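Local coordinates for SusD homolog (PDB 3FDH), which probably binds glycans at the cell surface of a gut Bacteroides, as a SusD/RagB-family protein thought to pass sugars on to an outer-membrane transporter, at residues A[73-76]-A[77-80]; A[120-123]-A[124-128]; A[252-255]-A[256-260]; A[269-273]-A[274-278]; A[415-418]-A[419-422]. One frame throughout, in Å; residues are numbered along the deposited sequence.

Overall arrangement
All five contacts are local, each a turn or an end of a helix in this mainly helical SusD-like chain, and they follow one another in series. Interactions 1 and 2 lie on the successive helices 76-95 and 106-127, centres about 13 Å apart. Interactions 4 and 5, about 12 Å between centres, join the end of helix 265-274 to helix 412-423. Interactions 1 and 4 are the most distant, about 35 Å between centres and on opposite sides of the chain's centre; 2 and 5 come closer, about 23 Å. Interaction 3, ending helix 250-258, touches none of the others. Two inter-helix junctions, W79 on F127 and Y274 on E415 and Q419, tie these local turns together.

Interaction 1 (A[73-76]-A[77-80])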
loop_
_atom_site.group_PDB
_atom_site.type_symbol
_atom_site.label_atom_id
_atom_site.label_comp_id
_atom_site.label_asym_id
_atom_site.label_seq_id
_atom_site.Cartn_x
_atom_site.Cartn_y
_atom_site.Cartn_z
ATOM N N SER A 73 -1.474 21.143 -3.792
ATOM C CA SER A 73 -0.951 20.741 -5.112
ATOM C C SER A 73 -0.343 19.392 -5.132
ATOM O O SER A 73 -0.309 18.716 -6.152
ATOM C CB SER A 73 0.201 21.630 -5.549
ATOM O OG SER A 73 -0.239 22.931 -5.668
ATOM N N THR A 74 0.141 19.002 -3.968
ATOM C CA THR A 74 0.986 17.838 -3.879
ATOM C C THR A 74 0.362 16.563 -4.373
ATOM O O THR A 74 1.021 15.782 -5.080
ATOM C CB THR A 74 1.484 17.679 -2.461
ATOM O OG1 THR A 74 2.164 18.881 -2.100
ATOM C CG2 THR A 74 2.383 16.526 -2.339
ATOM N N PHE A 75 -0.873 16.321 -3.962
ATOM C CA PHE A 75 -1.561 15.068 -4.351
ATOM C C PHE A 75 -2.704 15.328 -5.272
ATOM O O PHE A 75 -3.598 14.517 -5.385
ATOM C CB PHE A 75 -2.037 14.312 -3.119
ATOM C CG PHE A 75 -0.886 13.897 -2.224
ATOM C CD1 PHE A 75 -0.035 12.907 -2.648
ATOM C CD2 PHE A 75 -0.621 14.548 -1.016
ATOM C CE1 PHE A 75 1.035 12.533 -1.900
ATOM C CE2 PHE A 75 0.470 14.193 -0.250
ATOM C CZ PHE A 75 1.305 13.182 -0.692
ATOM N N ASN A 76 -2.665 16.464 -5.945
ATOM C CA ASN A 76 -3.761 16.808 -6.873
ATOM C C ASN A 76 -3.954 15.776 -7.969
ATOM O O ASN A 76 -5.070 15.347 -8.274
ATOM C CB ASN A 76 -3.577 18.170 -7.516
ATOM C CG ASN A 76 -4.870 18.681 -8.127
ATOM O OD1 ASN A 76 -5.915 18.647 -7.488
ATOM N ND2 ASN A 76 -4.812 19.121 -9.373
ATOM N N ASN A 77 -2.847 15.354 -8.561
ATOM C CA ASN A 77 -2.906 14.344 -9.614
ATOM C C ASN A 77 -3.459 13.015 -9.114
ATOM O O ASN A 77 -4.327 12.397 -9.756
ATOM C CB ASN A 77 -1.543 14.103 -10.244
ATOM C CG ASN A 77 -1.114 15.220 -11.154
ATOM O OD1 ASN A 77 -1.929 16.022 -11.615
ATOM N ND2 ASN A 77 0.193 15.280 -11.428
ATOM N N SER A 78 -2.958 12.585 -7.957
ATOM C CA SER A 78 -3.394 11.330 -7.361
ATOM C C SER A 78 -4.863 11.385 -7.053
ATOM O O SER A 78 -5.611 10.466 -7.305
ATOM C CB SER A 78 -2.652 11.036 -6.077
ATOM O OG SER A 78 -1.299 10.793 -6.382
ATOM N N TRP A 79 -5.239 12.499 -6.445
ATOM C CA TRP A 79 -6.636 12.817 -6.106
ATOM C C TRP A 79 -7.546 12.719 -7.343
ATOM O O TRP A 79 -8.554 12.016 -7.384
ATOM C CB TRP A 79 -6.672 14.231 -5.505
ATOM C CG TRP A 79 -8.003 14.875 -5.337
ATOM C CD1 TRP A 79 -8.628 15.668 -6.244
ATOM C CD2 TRP A 79 -8.849 14.860 -4.166
ATOM N NE1 TRP A 79 -9.817 16.135 -5.728
ATOM C CE2 TRP A 79 -9.974 15.646 -4.457
ATOM C CE3 TRP A 79 -8.759 14.260 -2.903
ATOM C CZ2 TRP A 79 -11.015 15.835 -3.536
ATOM C CZ3 TRP A 79 -9.798 14.452 -1.993
ATOM C CH2 TRP A 79 -10.893 15.230 -2.311
ATOM N N ASN A 80 -7.192 13.472 -8.354
ATOM C CA ASN A 80 -7.973 13.443 -9.601
ATOM C C ASN A 80 -8.045 12.049 -10.199
ATOM O O ASN A 80 -9.074 11.607 -10.689
ATOM C CB ASN A 80 -7.384 14.404 -10.619
ATOM C CG ASN A 80 -7.634 15.843 -10.252
ATOM O OD1 ASN A 80 -8.647 16.172 -9.621
ATOM N ND2 ASN A 80 -6.727 16.719 -10.664
HETATM O O HOH W 1 -0.115 16.527 -8.072
HETATM O O HOH W 2 -0.235 13.563 -7.024
HETATM O O HOH W 3 -2.033 18.798 -10.627
#
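F75 and N76 meet W79 and N80 in a local contact at the start of helix 76-95, where the chain leaves the loop after helix 57-63. A type I turn from S73 to N76, closed by N76 N on S73 O at 3.3 Å, runs into the helix. F75 holds the N-cap position. Its carbonyl oxygen accepts W79 N at 2.8 Å, and N76 O accepts N80 N at 2.8 Å in a nearly straight bond (171°). The side-chain amides of N76 and N80 stand 74° apart, and N76 ND2 lies 3.3 Å from N80 ND2; both are donors and make no bond. S469 ties them down instead, its backbone N bonding N76 OD1 and its hydroxyl taking N80 ND2. Water 3 links N76 ND2 (3.1 Å) to N77 OD1 (2.9 Å). Water also meets the first helical N-H groups: water 1, beside S73 O, accepts from N77 N at 3.0 Å, and water 2, beside T74 O, accepts from S78 N at 3.0 Å. This is a helix N-terminus entered from a type I turn, where water rather than a side chain serves the leading amides; the F75 side chain at the N-cap offers no polar atom.

Interaction 2 (A[120-123]-A[124-128]); sequences CALI and ADFFG
L122 and F126, one helical turn apart near the end of helix 106-127, lie side by side and point the same way, with L122 CD2 4.2 Å from F126 CE1. Both have CG anti to the carbonyl carbon (chi1 -72° and -74°), which leans each side chain back toward the start of the helix. That lean also brings the edge of the F126 ring to the backbone, CD1 lying 3.4 Å from L122 O in the plane of the ring. F127 repeats the pattern one residue on: its CD2 edge comes to 3.6 Å from I123 O, again in plane. Each of these carbonyl oxygens also takes the N-H of the same phenylalanine, F126 N on L122 O at 3.1 Å and F127 N on I123 O at 2.9 Å.

D125 folds back likewise, its CG 3.1 Å from A121 O, the oxygen that accepts D125 N at 2.7 Å. D125 OD2 comes to 3.2 Å from A121 O, but two acceptors cannot bond, and the carboxylate is held from outside by a salt bridge to R208 and by hydrogen bonds from Y158 and W494. G128, with positive phi, ends the helix. I123 packs on I82, Y83 and L86 of helix 76-95, and R439 makes a cation-pi contact with F126.

The chemistry is that of a buried helix end: weakly polarised ring C-H edges face L122 O and I123 O, which is probably favourable, while the D125 carboxylate, pressed near A121 O, is matched by donors from elsewhere in the chain, which probably keep it ionised.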
loop_
_atom_site.group_PDB
_atom_site.type_symbol
_atom_site.label_atom_id
_atom_site.label_comp_id
_atom_site.label_asym_id
_atom_site.label_seq_id
_atom_site.Cartn_x
_atom_site.Cartn_y
_atom_site.Cartn_z
ATOM N N CYS A 120 -12.623 4.044 -3.250
ATOM C CA CYS A 120 -13.295 4.813 -2.200
ATOM C C CYS A 120 -12.468 4.785 -0.948
ATOM O O CYS A 120 -12.382 5.764 -0.203
ATOM C CB CYS A 120 -14.684 4.262 -1.883
ATOM S SG CYS A 120 -15.937 4.666 -3.156
ATOM N N ALA A 121 -11.851 3.649 -0.721
ATOM C CA ALA A 121 -11.017 3.458 0.481
ATOM C C ALA A 121 -9.791 4.347 0.418
ATOM O O ALA A 121 -9.366 4.932 1.420
ATOM C CB ALA A 121 -10.603 2.004 0.610
ATOM N N LEU A 122 -9.200 4.446 -0.763
ATOM C CA LEU A 122 -7.994 5.314 -0.913
ATOM C C LEU A 122 -8.402 6.739 -0.595
ATOM O O LEU A 122 -7.714 7.502 0.071
ATOM C CB LEU A 122 -7.372 5.186 -2.322
ATOM C CG LEU A 122 -6.645 3.875 -2.638
ATOM C CD1 LEU A 122 -6.353 3.755 -4.143
ATOM C CD2 LEU A 122 -5.363 3.732 -1.811
ATOM N N ILE A 123 -9.590 7.088 -1.034
ATOM C CA ILE A 123 -10.075 8.438 -0.781
ATOM C C ILE A 123 -10.221 8.647 0.722
ATOM O O ILE A 123 -9.741 9.629 1.324
ATOM C CB ILE A 123 -11.455 8.710 -1.450
ATOM C CG1 ILE A 123 -11.321 8.843 -2.972
ATOM C CG2 ILE A 123 -12.048 10.007 -0.941
ATOM C CD1 ILE A 123 -12.659 8.973 -3.695
ATOM N N ALA A 124 -10.955 7.727 1.310
ATOM C CA ALA A 124 -11.295 7.835 2.723
ATOM C C ALA A 124 -10.057 7.757 3.581
ATOM O O ALA A 124 -9.891 8.508 4.510
ATOM C CB ALA A 124 -12.345 6.768 3.136
ATOM N N ASP A 125 -9.170 6.842 3.258
ATOM C CA ASP A 125 -7.965 6.622 4.094
ATOM C C ASP A 125 -6.984 7.782 4.076
ATOM O O ASP A 125 -6.390 8.173 5.124
ATOM C CB ASP A 125 -7.256 5.349 3.693
ATOM C CG ASP A 125 -8.028 4.153 4.081
ATOM O OD1 ASP A 125 -8.934 4.259 4.948
ATOM O OD2 ASP A 125 -7.747 3.101 3.480
ATOM N N PHE A 126 -6.856 8.379 2.895
ATOM C CA PHE A 126 -5.834 9.403 2.711
ATOM C C PHE A 126 -6.320 10.787 2.940
ATOM O O PHE A 126 -5.585 11.598 3.472
ATOM C CB PHE A 126 -5.084 9.214 1.380
ATOM C CG PHE A 126 -4.168 8.090 1.461
ATOM C CD1 PHE A 126 -4.632 6.787 1.299
ATOM C CD2 PHE A 126 -2.874 8.291 1.866
ATOM C CE1 PHE A 126 -3.808 5.754 1.510
ATOM C CE2 PHE A 126 -2.039 7.265 2.036
ATOM C CZ PHE A 126 -2.498 5.991 1.885
ATOM N N PHE A 127 -7.565 11.046 2.585
ATOM C CA PHE A 127 -8.063 12.398 2.674
ATOM C C PHE A 127 -9.079 12.663 3.761
ATOM O O PHE A 127 -9.310 13.807 4.125
ATOM C CB PHE A 127 -8.587 12.841 1.296
ATOM C CG PHE A 127 -7.539 12.775 0.251
ATOM C CD1 PHE A 127 -6.664 13.809 0.087
ATOM C CD2 PHE A 127 -7.424 11.665 -0.564
ATOM C CE1 PHE A 127 -5.683 13.749 -0.865
ATOM C CE2 PHE A 127 -6.441 11.586 -1.507
ATOM C CZ PHE A 127 -5.559 12.618 -1.659
ATOM N N GLY A 128 -9.630 11.594 4.308
ATOM C CA GLY A 128 -10.632 11.688 5.371
ATOM C C GLY A 128 -11.991 11.891 4.776
ATOM O O GLY A 128 -12.368 11.235 3.801
#

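Interaction 3 (A[252-255]-A[256-260]); sequences YGFY and NSRAG
G253 O is gripped from two directions, by S257 N at 2.9 Å and by water 4, which donates to it. The same water donates to N256 OD1 and accepts from S257 OG at 2.8 Å, along the last turn of helix 250-258. F254 O is shared too: R258 N meets it at 2.8 Å almost in line with the carbonyl, and S257 N adds a weak bond.

Two aromatic rings support the chain where the helix ends. F254, its CG swung opposite the main-chain nitrogen (chi1 169°), brings its ring against the R258 stem, whose CB sits over one face, 4.0 Å from the F254 ring centroid, in a CH-pi contact. R258 CG rests on F254 CE1 at 3.6 Å, and the guanidinium bends away. F254 CE2 approaches G260 CA at 3.8 Å. The Y255 ring carries A259 likewise: A259 CA lies over its face, 3.9 Å from the Y255 centroid. A259 takes positive phi, and its N reaches Y255 O from above the carbonyl plane; A259 O is buried with no partner in the model. On the other flank the side chains of Y252 and N256 cross obliquely, with the ring and amide planes only 13° apart.

Replacing F254 by an alanine would probably open a gap beside G260 and set the arginine stem free to turn.

Beyond this end the chain enters strand 261-263, with F261 meeting the F254 ring and G260 pairing through its backbone with V55, just past strand 52-54; Y324 stacks edge-to-face with Y255.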
loop_
_atom_site.group_PDB
_atom_site.type_symbol
_atom_site.label_atom_id
_atom_site.label_comp_id
_atom_site.label_asym_id
_atom_site.label_seq_id
_atom_site.Cartn_x
_atom_site.Cartn_y
_atom_site.Cartn_z
ATOM N N TYR A 252 9.536 1.603 -9.347
ATOM C CA TYR A 252 10.699 1.656 -10.220
ATOM C C TYR A 252 10.645 2.925 -11.080
ATOM O O TYR A 252 11.655 3.630 -11.289
ATOM C CB TYR A 252 10.758 0.397 -11.115
ATOM C CG TYR A 252 11.715 0.532 -12.274
ATOM C CD1 TYR A 252 11.329 1.154 -13.458
ATOM C CD2 TYR A 252 12.995 0.016 -12.196
ATOM C CE1 TYR A 252 12.217 1.280 -14.507
ATOM C CE2 TYR A 252 13.876 0.135 -13.230
ATOM C CZ TYR A 252 13.491 0.770 -14.380
ATOM O OH TYR A 252 14.372 0.859 -15.419
ATOM N N GLY A 253 9.431 3.232 -11.524
ATOM C CA GLY A 253 9.181 4.355 -12.416
ATOM C C GLY A 253 9.548 5.675 -11.813
ATOM O O GLY A 253 10.176 6.533 -12.457
ATOM N N PHE A 254 9.143 5.853 -10.570
ATOM C CA PHE A 254 9.472 7.071 -9.834
ATOM C C PHE A 254 10.969 7.267 -9.736
ATOM O O PHE A 254 11.482 8.343 -10.015
ATOM C CB PHE A 254 8.892 7.093 -8.419
ATOM C CG PHE A 254 9.452 8.222 -7.586
ATOM C CD1 PHE A 254 8.987 9.513 -7.747
ATOM C CD2 PHE A 254 10.498 7.995 -6.690
ATOM C CE1 PHE A 254 9.534 10.548 -7.011
ATOM C CE2 PHE A 254 11.050 9.034 -5.968
ATOM C CZ PHE A 254 10.567 10.297 -6.123
ATOM N N TYR A 255 11.678 6.215 -9.369
ATOM C CA TYR A 255 13.140 6.312 -9.224
ATOM C C TYR A 255 13.821 6.523 -10.573
ATOM O O TYR A 255 14.837 7.197 -10.705
ATOM C CB TYR A 255 13.743 5.082 -8.513
ATOM C CG TYR A 255 15.212 5.307 -8.242
ATOM C CD1 TYR A 255 15.632 6.048 -7.143
ATOM C CD2 TYR A 255 16.183 4.774 -9.081
ATOM C CE1 TYR A 255 16.969 6.304 -6.913
ATOM C CE2 TYR A 255 17.517 5.034 -8.874
ATOM C CZ TYR A 255 17.909 5.801 -7.790
ATOM O OH TYR A 255 19.256 6.023 -7.597
ATOM N N ASN A 256 13.220 5.932 -11.587
ATOM C CA ASN A 256 13.776 5.979 -12.931
ATOM C C ASN A 256 13.658 7.381 -13.460
ATOM O O ASN A 256 14.529 7.850 -14.186
ATOM C CB ASN A 256 13.042 5.005 -13.827
ATOM C CG ASN A 256 13.533 5.029 -15.238
ATOM O OD1 ASN A 256 12.809 5.491 -16.133
ATOM N ND2 ASN A 256 14.767 4.539 -15.465
ATOM N N SER A 257 12.583 8.051 -13.055
ATOM C CA SER A 257 12.259 9.417 -13.503
ATOM C C SER A 257 12.823 10.533 -12.643
ATOM O O SER A 257 13.117 11.617 -13.153
ATOM C CB SER A 257 10.747 9.636 -13.554
ATOM O OG SER A 257 10.200 8.895 -14.637
ATOM N N ARG A 258 12.958 10.255 -11.355
ATOM C CA ARG A 258 13.331 11.264 -10.356
ATOM C C ARG A 258 14.554 10.983 -9.512
ATOM O O ARG A 258 15.099 11.896 -8.895
ATOM C CB ARG A 258 12.143 11.493 -9.408
ATOM C CG ARG A 258 10.878 11.837 -10.133
ATOM C CD ARG A 258 11.048 13.168 -10.801
ATOM N NE ARG A 258 10.196 13.283 -11.976
ATOM C CZ ARG A 258 10.468 14.093 -12.994
ATOM N NH1 ARG A 258 11.583 14.860 -12.968
ATOM N NH2 ARG A 258 9.639 14.132 -14.030
ATOM N N ALA A 259 14.994 9.741 -9.496
ATOM C CA ALA A 259 16.138 9.321 -8.689
ATOM C C ALA A 259 16.003 9.933 -7.295
ATOM O O ALA A 259 16.968 10.360 -6.686
ATOM C CB ALA A 259 17.460 9.755 -9.354
ATOM N N GLY A 260 14.790 9.903 -6.766
ATOM C CA GLY A 260 14.467 10.658 -5.556
ATOM C C GLY A 260 14.425 10.017 -4.206
ATOM O O GLY A 260 14.047 10.656 -3.228
HETATM O O HOH W 4 10.123 6.312 -15.622
#

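Interaction 4 (A[269-273]-A[274-278])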
loop_
_atom_site.group_PDB
_atom_site.type_symbol
_atom_site.label_atom_id
_atom_site.label_comp_id
_atom_site.label_asym_id
_atom_site.label_seq_id
_atom_site.Cartn_x
_atom_site.Cartn_y
_atom_site.Cartn_z
ATOM N N THR A 269 18.475 0.246 10.672
ATOM C CA THR A 269 18.671 -0.007 12.099
ATOM C C THR A 269 17.828 -1.203 12.557
ATOM O O THR A 269 18.284 -2.054 13.290
ATOM C CB THR A 269 18.265 1.225 12.923
ATOM O OG1 THR A 269 19.061 2.343 12.517
ATOM C CG2 THR A 269 18.483 0.985 14.440
ATOM N N LYS A 270 16.575 -1.228 12.117
ATOM C CA LYS A 270 15.647 -2.325 12.474
ATOM C C LYS A 270 16.141 -3.638 11.900
ATOM O O LYS A 270 16.261 -4.662 12.576
ATOM C CB LYS A 270 14.247 -2.050 11.944
ATOM C CG LYS A 270 13.525 -0.858 12.586
ATOM C CD LYS A 270 12.163 -0.623 11.975
ATOM C CE LYS A 270 11.396 0.566 12.634
ATOM N NZ LYS A 270 11.981 1.923 12.437
ATOM N N LEU A 271 16.397 -3.616 10.604
ATOM C CA LEU A 271 16.863 -4.836 9.923
ATOM C C LEU A 271 18.117 -5.427 10.588
ATOM O O LEU A 271 18.271 -6.668 10.737
ATOM C CB LEU A 271 17.120 -4.569 8.410
ATOM C CG LEU A 271 15.905 -4.153 7.577
ATOM C CD1 LEU A 271 16.292 -3.653 6.133
ATOM C CD2 LEU A 271 14.906 -5.320 7.520
ATOM N N LEU A 272 19.017 -4.536 10.974
ATOM C CA LEU A 272 20.288 -4.925 11.585
ATOM C C LEU A 272 20.052 -5.473 12.965
ATOM O O LEU A 272 20.695 -6.411 13.385
ATOM C CB LEU A 272 21.278 -3.728 11.670
ATOM C CG LEU A 272 21.928 -3.247 10.356
ATOM C CD1 LEU A 272 22.571 -1.845 10.547
ATOM C CD2 LEU A 272 22.941 -4.300 9.878
ATOM N N ALA A 273 19.090 -4.898 13.654
ATOM C CA ALA A 273 18.819 -5.298 15.029
ATOM C C ALA A 273 18.308 -6.732 15.038
ATOM O O ALA A 273 18.576 -7.489 15.935
ATOM C CB ALA A 273 17.831 -4.374 15.684
ATOM N N TYR A 274 17.543 -7.062 14.018
ATOM C CA TYR A 274 16.959 -8.400 13.871
ATOM C C TYR A 274 17.844 -9.377 13.139
ATOM O O TYR A 274 17.622 -10.576 13.161
ATOM C CB TYR A 274 15.661 -8.289 13.060
ATOM C CG TYR A 274 14.462 -7.909 13.876
ATOM C CD1 TYR A 274 14.160 -6.580 14.143
ATOM C CD2 TYR A 274 13.615 -8.874 14.366
ATOM C CE1 TYR A 274 13.087 -6.251 14.889
ATOM C CE2 TYR A 274 12.526 -8.547 15.120
ATOM C CZ TYR A 274 12.260 -7.234 15.370
ATOM O OH TYR A 274 11.195 -6.885 16.140
ATOM N N ASN A 275 18.844 -8.837 12.486
ATOM C CA ASN A 275 19.639 -9.604 11.567
ATOM C C ASN A 275 18.691 -10.196 10.531
ATOM O O ASN A 275 18.779 -11.330 10.139
ATOM C CB ASN A 275 20.431 -10.692 12.243
ATOM C CG ASN A 275 21.464 -11.312 11.330
ATOM O OD1 ASN A 275 21.927 -10.687 10.378
ATOM N ND2 ASN A 275 21.842 -12.550 11.622
ATOM N N ASP A 276 17.736 -9.384 10.139
ATOM C CA ASP A 276 16.774 -9.755 9.098
ATOM C C ASP A 276 17.568 -10.110 7.806
ATOM O O ASP A 276 18.562 -9.474 7.480
ATOM C CB ASP A 276 15.759 -8.611 8.936
ATOM C CG ASP A 276 14.713 -8.862 7.862
ATOM O OD1 ASP A 276 15.076 -8.977 6.670
ATOM O OD2 ASP A 276 13.513 -8.902 8.224
ATOM N N PRO A 277 17.195 -11.188 7.109
ATOM C CA PRO A 277 17.915 -11.540 5.880
ATOM C C PRO A 277 18.107 -10.393 4.873
ATOM O O PRO A 277 19.070 -10.370 4.123
ATOM C CB PRO A 277 17.017 -12.590 5.238
ATOM C CG PRO A 277 16.132 -13.096 6.345
ATOM C CD PRO A 277 16.020 -12.040 7.359
ATOM N N ARG A 278 17.169 -9.463 4.848
ATOM C CA ARG A 278 17.200 -8.353 3.895
ATOM C C ARG A 278 18.265 -7.307 4.249
ATOM O O ARG A 278 18.652 -6.483 3.429
ATOM C CB ARG A 278 15.827 -7.668 3.826
ATOM C CG ARG A 278 14.753 -8.572 3.212
ATOM C CD ARG A 278 13.343 -7.987 3.473
ATOM N NE ARG A 278 12.903 -8.309 4.835
ATOM C CZ ARG A 278 11.741 -8.870 5.175
ATOM N NH1 ARG A 278 10.773 -9.059 4.284
ATOM N NH2 ARG A 278 11.527 -9.181 6.444
#
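Between L271 and D276 the chain turns on N275, a residue other than glycine in the left-handed region (phi 56°). The turn carries D276 N back to L271 O at 2.8 Å, in the carbonyl plane, and leaves N275 N a weak bond to L272 O at 3.2 Å. Together the outer 6→1 bond and the weak inner 5→2 bond make a Schellman motif with N275 as its C-prime residue, closing helix 265-274. D276 then begins an Asx turn: OD1 accepts R278 N at 2.8 Å through its anti lone pair. The R278 guanidinium also grips the carboxylate side-on, NE on OD1 and NH2 on D276 OD2 at 2.7 Å, the latter on the syn lone pair and in the guanidinium plane. A chi1 of 179° sends the D276 carboxylate across the L271 side chain, whose CD2 is 3.6 Å from D276 CG. An alanine here removes the carboxylate and would probably leave the R278 guanidinium without its counter-charge, free to turn, and the Asx turn undone. Y274 turns back along the last helical turn, its ring edge at CD1 3.2 Å from K270 O, which also takes Y274 N at 3.1 Å. P277 and R278 continue onto L365 of helix 354-379.

Interaction 5 (A[415-418]-A[419-422]); sequences ETMI and QKYL
E415 through L422 form two regular turns within helix 412-423, each N-H of 419-422 bonded to the carbonyl four residues back. The straightest is Y421 N to M417 O, 2.9 Å and 168°; K420 N to T416 O, at 3.0 Å, is the most bent.

E415 with Q419 and I418 with L422 pair at the same spacing; M417 meets K420 three residues on. Q419 NE2 donates to E415 OE2 at 2.9 Å. The E415 chain sets out trans to its backbone N and then bends at chi2, while Q419 bends at its own chi2, and the two groups cross with their planes 34° apart. The amide reaches the oxygen from above the carboxylate plane, 35° out of it, so the bond is not an in-plane one. Q419 CG also rests 3.4 Å from E415 OE2. The other oxygen, OE1, is probably held by the hydroxyl of Y274, from helix 265-274.

On another side of the helix the M417 selenomethionine curls at chi2 and chi3, laying CE 4.0 Å from K420 CD. K420 runs out extended beside it and ends in a salt bridge with D437. I418 and L422 lie side by side, I418 CG2 4.2 Å from L422 CD1, and I418 also packs on Y274.

Chemically the helix combines apolar flanks with charged ends that each have a specific partner: the buried E415 carboxylate has an amide on one oxygen and probably the Y274 hydroxyl on the other, surroundings that would be expected to stabilise its negative charge, and the K420 ammonium has its own acid in D437.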
loop_
_atom_site.group_PDB
_atom_site.type_symbol
_atom_site.label_atom_id
_atom_site.label_comp_id
_atom_site.label_asym_id
_atom_site.label_seq_id
_atom_site.Cartn_x
_atom_site.Cartn_y
_atom_site.Cartn_z
ATOM N N GLU A 415 5.383 -7.438 18.051
ATOM C CA GLU A 415 6.251 -8.166 17.110
ATOM C C GLU A 415 5.566 -8.406 15.769
ATOM O O GLU A 415 6.159 -8.261 14.700
ATOM C CB GLU A 415 6.744 -9.472 17.707
ATOM C CG GLU A 415 7.675 -10.219 16.779
ATOM C CD GLU A 415 8.990 -9.469 16.405
ATOM O OE1 GLU A 415 9.426 -8.502 17.082
ATOM O OE2 GLU A 415 9.624 -9.894 15.414
ATOM N N THR A 416 4.300 -8.768 15.849
ATOM C CA THR A 416 3.479 -8.969 14.674
ATOM C C THR A 416 3.434 -7.711 13.810
ATOM O O THR A 416 3.608 -7.772 12.609
ATOM C CB THR A 416 2.035 -9.456 15.035
ATOM O OG1 THR A 416 2.127 -10.753 15.666
ATOM C CG2 THR A 416 1.087 -9.516 13.754
HETATM N N MSE A 417 3.273 -6.545 14.410
HETATM C CA MSE A 417 3.102 -5.362 13.609
HETATM C C MSE A 417 4.448 -4.856 13.077
HETATM O O MSE A 417 4.515 -4.267 11.978
HETATM C CB MSE A 417 2.389 -4.315 14.422
HETATM C CG MSE A 417 1.010 -4.749 14.963
HETATM SE SE MSE A 417 -0.142 -5.325 13.527
HETATM C CE MSE A 417 -0.169 -3.649 12.557
ATOM N N ILE A 418 5.509 -5.096 13.860
ATOM C CA ILE A 418 6.892 -4.794 13.393
ATOM C C ILE A 418 7.181 -5.625 12.140
ATOM O O ILE A 418 7.708 -5.131 11.139
ATOM C CB ILE A 418 7.970 -5.033 14.471
ATOM C CG1 ILE A 418 7.832 -3.969 15.579
ATOM C CG2 ILE A 418 9.342 -4.924 13.840
ATOM C CD1 ILE A 418 8.723 -4.181 16.860
ATOM N N GLN A 419 6.811 -6.892 12.199
ATOM C CA GLN A 419 7.012 -7.796 11.087
ATOM C C GLN A 419 6.164 -7.417 9.876
ATOM O O GLN A 419 6.621 -7.527 8.733
ATOM C CB GLN A 419 6.820 -9.291 11.496
ATOM C CG GLN A 419 7.929 -9.820 12.436
ATOM C CD GLN A 419 9.351 -9.680 11.844
ATOM O OE1 GLN A 419 9.574 -9.926 10.653
ATOM N NE2 GLN A 419 10.309 -9.300 12.681
ATOM N N LYS A 420 4.956 -6.908 10.112
ATOM C CA LYS A 420 4.090 -6.508 9.018
ATOM C C LYS A 420 4.794 -5.363 8.327
ATOM O O LYS A 420 4.907 -5.309 7.124
ATOM C CB LYS A 420 2.696 -6.089 9.538
ATOM C CG LYS A 420 1.696 -5.796 8.464
ATOM C CD LYS A 420 0.318 -5.456 8.995
ATOM C CE LYS A 420 -0.767 -5.514 7.926
ATOM N NZ LYS A 420 -2.017 -4.731 8.379
ATOM N N TYR A 421 5.230 -4.419 9.142
ATOM C CA TYR A 421 6.004 -3.242 8.689
ATOM C C TYR A 421 7.218 -3.619 7.839
ATOM O O TYR A 421 7.338 -3.144 6.705
ATOM C CB TYR A 421 6.372 -2.311 9.861
ATOM C CG TYR A 421 7.280 -1.176 9.450
ATOM C CD1 TYR A 421 8.663 -1.330 9.504
ATOM C CD2 TYR A 421 6.777 0.059 9.062
ATOM C CE1 TYR A 421 9.523 -0.338 9.092
ATOM C CE2 TYR A 421 7.631 1.074 8.660
ATOM C CZ TYR A 421 8.996 0.897 8.686
ATOM O OH TYR A 421 9.871 1.929 8.292
ATOM N N LEU A 422 8.028 -4.591 8.287
ATOM C CA LEU A 422 9.220 -4.999 7.546
ATOM C C LEU A 422 8.903 -5.749 6.249
ATOM O O LEU A 422 9.609 -5.600 5.243
ATOM C CB LEU A 422 10.150 -5.867 8.431
ATOM C CG LEU A 422 10.727 -5.060 9.609
ATOM C CD1 LEU A 422 11.551 -6.033 10.477
ATOM C CD2 LEU A 422 11.618 -3.904 9.128
#